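Local coordinates for 450aa long hypothetical fmu protein (Pyrococcus horikoshii, PDB 2YXL) that probably transfers a methyl group from S-adenosylmethionine to carbon 5 of cytosine in RNA, at residues Met61-Leu66 against Pro350-Arg355. Residues are numbered along the deposited sequence; the frame is centred on the assembly and turned at random.
Sequences MKKQGL and PELRWR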
ATOM      1  N   MET A  61       1.574   2.991 -13.078  1.00 33.77           N
ATOM      2  CA  MET A  61       0.727   2.297 -12.109  1.00 33.90           C
ATOM      3  C   MET A  61      -0.653   2.944 -12.021  1.00 33.83           C
ATOM      4  O   MET A  61      -1.672   2.256 -12.067  1.00 33.95           O
ATOM      5  CB  MET A  61       1.391   2.251 -10.722  1.00 34.05           C
ATOM      6  CG  MET A  61       2.646   1.381 -10.647  1.00 34.17           C
ATOM      7  SD  MET A  61       2.368  -0.274 -11.304  1.00 34.82           S
ATOM      8  CE  MET A  61       3.955  -1.051 -11.023  1.00 34.14           C
ATOM      9  N   LYS A  62      -0.668   4.271 -11.923  1.00 33.66           N
ATOM     10  CA  LYS A  62      -1.896   5.053 -11.806  1.00 33.53           C
ATOM     11  C   LYS A  62      -2.822   4.911 -13.018  1.00 33.48           C
ATOM     12  O   LYS A  62      -4.040   4.826 -12.858  1.00 33.44           O
ATOM     13  CB  LYS A  62      -1.535   6.520 -11.555  1.00 33.49           C
ATOM     14  CG  LYS A  62      -2.691   7.460 -11.272  1.00 33.61           C
ATOM     15  CD  LYS A  62      -2.209   8.755 -10.615  1.00 33.61           C
ATOM     16  CE  LYS A  62      -1.239   9.546 -11.501  1.00 34.34           C
ATOM     17  NZ  LYS A  62      -0.693  10.755 -10.798  1.00 34.54           N
ATOM     18  N   LYS A  63      -2.243   4.870 -14.217  1.00 33.43           N
ATOM     19  CA  LYS A  63      -3.020   4.860 -15.461  1.00 33.42           C
ATOM     20  C   LYS A  63      -3.038   3.491 -16.154  1.00 33.47           C
ATOM     21  O   LYS A  63      -3.455   3.381 -17.313  1.00 33.51           O
ATOM     22  CB  LYS A  63      -2.476   5.916 -16.426  1.00 33.43           C
ATOM     23  CG  LYS A  63      -2.445   7.319 -15.860  1.00 33.61           C
ATOM     24  CD  LYS A  63      -1.631   8.241 -16.747  1.00 33.75           C
ATOM     25  CE  LYS A  63      -1.659   9.666 -16.225  1.00 32.90           C
ATOM     26  NZ  LYS A  63      -0.705  10.524 -16.978  1.00 33.59           N
ATOM     27  N   GLN A  64      -2.602   2.460 -15.430  1.00 33.32           N
ATOM     28  CA  GLN A  64      -2.378   1.123 -15.983  1.00 33.27           C
ATOM     29  C   GLN A  64      -3.515   0.636 -16.878  1.00 33.27           C
ATOM     30  O   GLN A  64      -3.280   0.209 -18.016  1.00 33.15           O
ATOM     31  CB  GLN A  64      -2.133   0.123 -14.851  1.00 33.29           C
ATOM     32  CG  GLN A  64      -1.407  -1.141 -15.274  1.00 33.47           C
ATOM     33  CD  GLN A  64      -1.481  -2.236 -14.227  1.00 33.68           C
ATOM     34  OE1 GLN A  64      -0.461  -2.652 -13.678  1.00 33.72           O
ATOM     35  NE2 GLN A  64      -2.691  -2.710 -13.945  1.00 33.33           N
ATOM     36  N   GLY A  65      -4.739   0.714 -16.360  1.00 33.18           N
ATOM     37  CA  GLY A  65      -5.923   0.247 -17.076  1.00 33.31           C
ATOM     38  C   GLY A  65      -6.209   1.021 -18.346  1.00 33.31           C
ATOM     39  O   GLY A  65      -6.722   0.467 -19.319  1.00 33.44           O
ATOM     40  N   LEU A  66      -5.877   2.307 -18.332  1.00 33.43           N
ATOM     41  CA  LEU A  66      -6.080   3.165 -19.491  1.00 33.35           C
ATOM     42  C   LEU A  66      -4.992   2.916 -20.535  1.00 33.29           C
ATOM     43  O   LEU A  66      -5.276   2.840 -21.736  1.00 33.18           O
ATOM     44  CB  LEU A  66      -6.130   4.634 -19.063  1.00 33.45           C
ATOM     45  CG  LEU A  66      -7.317   5.026 -18.169  1.00 33.92           C
ATOM     46  CD1 LEU A  66      -7.057   6.339 -17.429  1.00 33.83           C
ATOM     47  CD2 LEU A  66      -8.618   5.103 -18.967  1.00 34.27           C
ATOM     48  N   PRO A 350      -0.941   2.962  -6.573  1.00 33.92           N
ATOM     49  CA  PRO A 350      -1.962   3.396  -7.523  1.00 33.82           C
ATOM     50  C   PRO A 350      -2.542   2.280  -8.396  1.00 33.76           C
ATOM     51  O   PRO A 350      -3.718   2.341  -8.756  1.00 33.66           O
ATOM     52  CB  PRO A 350      -1.225   4.433  -8.374  1.00 33.79           C
ATOM     53  CG  PRO A 350      -0.084   4.879  -7.526  1.00 33.81           C
ATOM     54  CD  PRO A 350       0.340   3.648  -6.807  1.00 33.71           C
ATOM     55  N   GLU A 351      -1.736   1.272  -8.716  1.00 33.70           N
ATOM     56  CA  GLU A 351      -2.174   0.195  -9.613  1.00 33.75           C
ATOM     57  C   GLU A 351      -3.317  -0.664  -9.058  1.00 33.79           C
ATOM     58  O   GLU A 351      -4.030  -1.313  -9.826  1.00 33.79           O
ATOM     59  CB  GLU A 351      -0.993  -0.685 -10.054  1.00 33.69           C
ATOM     60  CG  GLU A 351      -0.452  -1.648  -9.000  1.00 33.73           C
ATOM     61  CD  GLU A 351       0.603  -1.039  -8.091  1.00 34.02           C
ATOM     62  OE1 GLU A 351       0.596   0.193  -7.869  1.00 34.40           O
ATOM     63  OE2 GLU A 351       1.446  -1.810  -7.587  1.00 34.23           O
ATOM     64  N   LEU A 352      -3.499  -0.639  -7.737  1.00 33.80           N
ATOM     65  CA  LEU A 352      -4.553  -1.413  -7.079  1.00 33.97           C
ATOM     66  C   LEU A 352      -5.955  -1.074  -7.575  1.00 33.98           C
ATOM     67  O   LEU A 352      -6.824  -1.952  -7.632  1.00 33.93           O
ATOM     68  CB  LEU A 352      -4.475  -1.284  -5.552  1.00 33.98           C
ATOM     69  CG  LEU A 352      -3.331  -2.028  -4.849  1.00 34.58           C
ATOM     70  CD1 LEU A 352      -3.444  -1.887  -3.343  1.00 35.25           C
ATOM     71  CD2 LEU A 352      -3.285  -3.504  -5.238  1.00 35.27           C
ATOM     72  N   ARG A 353      -6.164   0.187  -7.950  1.00 33.94           N
ATOM     73  CA  ARG A 353      -7.449   0.631  -8.487  1.00 34.15           C
ATOM     74  C   ARG A 353      -7.861  -0.161  -9.734  1.00 34.83           C
ATOM     75  O   ARG A 353      -9.047  -0.287 -10.028  1.00 34.95           O
ATOM     76  CB  ARG A 353      -7.433   2.137  -8.778  1.00 34.09           C
ATOM     77  CG  ARG A 353      -6.625   2.540 -10.012  1.00 33.85           C
ATOM     78  CD  ARG A 353      -6.463   4.040 -10.138  1.00 33.40           C
ATOM     79  NE  ARG A 353      -5.620   4.604  -9.087  1.00 31.89           N
ATOM     80  CZ  ARG A 353      -5.438   5.908  -8.884  1.00 31.41           C
ATOM     81  NH1 ARG A 353      -4.652   6.320  -7.897  1.00 30.03           N
ATOM     82  NH2 ARG A 353      -6.039   6.802  -9.664  1.00 30.58           N
ATOM     83  N   TRP A 354      -6.875  -0.698 -10.450  1.00 35.52           N
ATOM     84  CA  TRP A 354      -7.128  -1.463 -11.669  1.00 36.34           C
ATOM     85  C   TRP A 354      -7.199  -2.975 -11.430  1.00 37.32           C
ATOM     86  O   TRP A 354      -7.852  -3.693 -12.185  1.00 37.28           O
ATOM     87  CB  TRP A 354      -6.080  -1.130 -12.737  1.00 35.82           C
ATOM     88  CG  TRP A 354      -6.066   0.322 -13.091  1.00 35.57           C
ATOM     89  CD1 TRP A 354      -5.119   1.243 -12.739  1.00 35.04           C
ATOM     90  CD2 TRP A 354      -7.061   1.034 -13.835  1.00 34.97           C
ATOM     91  NE1 TRP A 354      -5.457   2.479 -13.229  1.00 34.51           N
ATOM     92  CE2 TRP A 354      -6.644   2.382 -13.904  1.00 34.67           C
ATOM     93  CE3 TRP A 354      -8.262   0.664 -14.456  1.00 34.69           C
ATOM     94  CZ2 TRP A 354      -7.382   3.362 -14.573  1.00 34.80           C
ATOM     95  CZ3 TRP A 354      -8.997   1.639 -15.120  1.00 35.09           C
ATOM     96  CH2 TRP A 354      -8.552   2.974 -15.171  1.00 35.13           C
ATOM     97  N   ARG A 355      -6.533  -3.445 -10.379  1.00 38.72           N
ATOM     98  CA  ARG A 355      -6.482  -4.877 -10.070  1.00 40.12           C
ATOM     99  C   ARG A 355      -7.648  -5.335  -9.193  1.00 40.71           C
ATOM    100  O   ARG A 355      -7.941  -6.529  -9.121  1.00 40.87           O
ATOM    101  CB  ARG A 355      -5.143  -5.259  -9.419  1.00 40.33           C
ATOM    102  CG  ARG A 355      -3.903  -4.686 -10.123  1.00 41.58           C
ATOM    103  CD  ARG A 355      -2.931  -5.780 -10.570  1.00 43.48           C
ATOM    104  NE  ARG A 355      -2.535  -6.687  -9.488  1.00 44.10           N
ATOM    105  CZ  ARG A 355      -1.805  -7.790  -9.656  1.00 44.27           C
ATOM    106  NH1 ARG A 355      -1.502  -8.545  -8.608  1.00 44.74           N
ATOM    107  NH2 ARG A 355      -1.374  -8.145 -10.864  1.00 43.41           N
TER
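The indole of W354 lies with one face over the backbone at G65, whose CA sits 3.6 Å from the centroid of the six-membered ring in a CH-pi contact, 18° off the ring normal. CG of R353 sits against the opposite face, near its rim, while CG of L66 packs 3.8 Å from W354 CH2. In the ring plane, W354 NE1 gives a nearly straight bond of 2.8 Å (177°) to K62 O, reaching that oxygen from above its carbonyl plane. The helix 47-75 kinks here: G65 N and L66 N make no regular bond to the turn before, and K62 O, the usual acceptor for L66 N, takes W354 NE1 instead. Were W354 an alanine, K62 O would probably lose this donor and a gap would open over G65. One turn earlier, CB of E351 lies 3.6 Å from SD of M61; the E351 carboxylate goes on to a salt bridge with K29. The first torsion of K62 (chi1 -174°) swings CG over the rim of one face of the R353 guanidinium, 3.8 Å from NH2. Both cations find acceptors at N181. This is a tryptophan packed on a glycine at a helix kink, joining a single helical turn of the Rossmann-like methyltransferase domain to the N-terminal helical region.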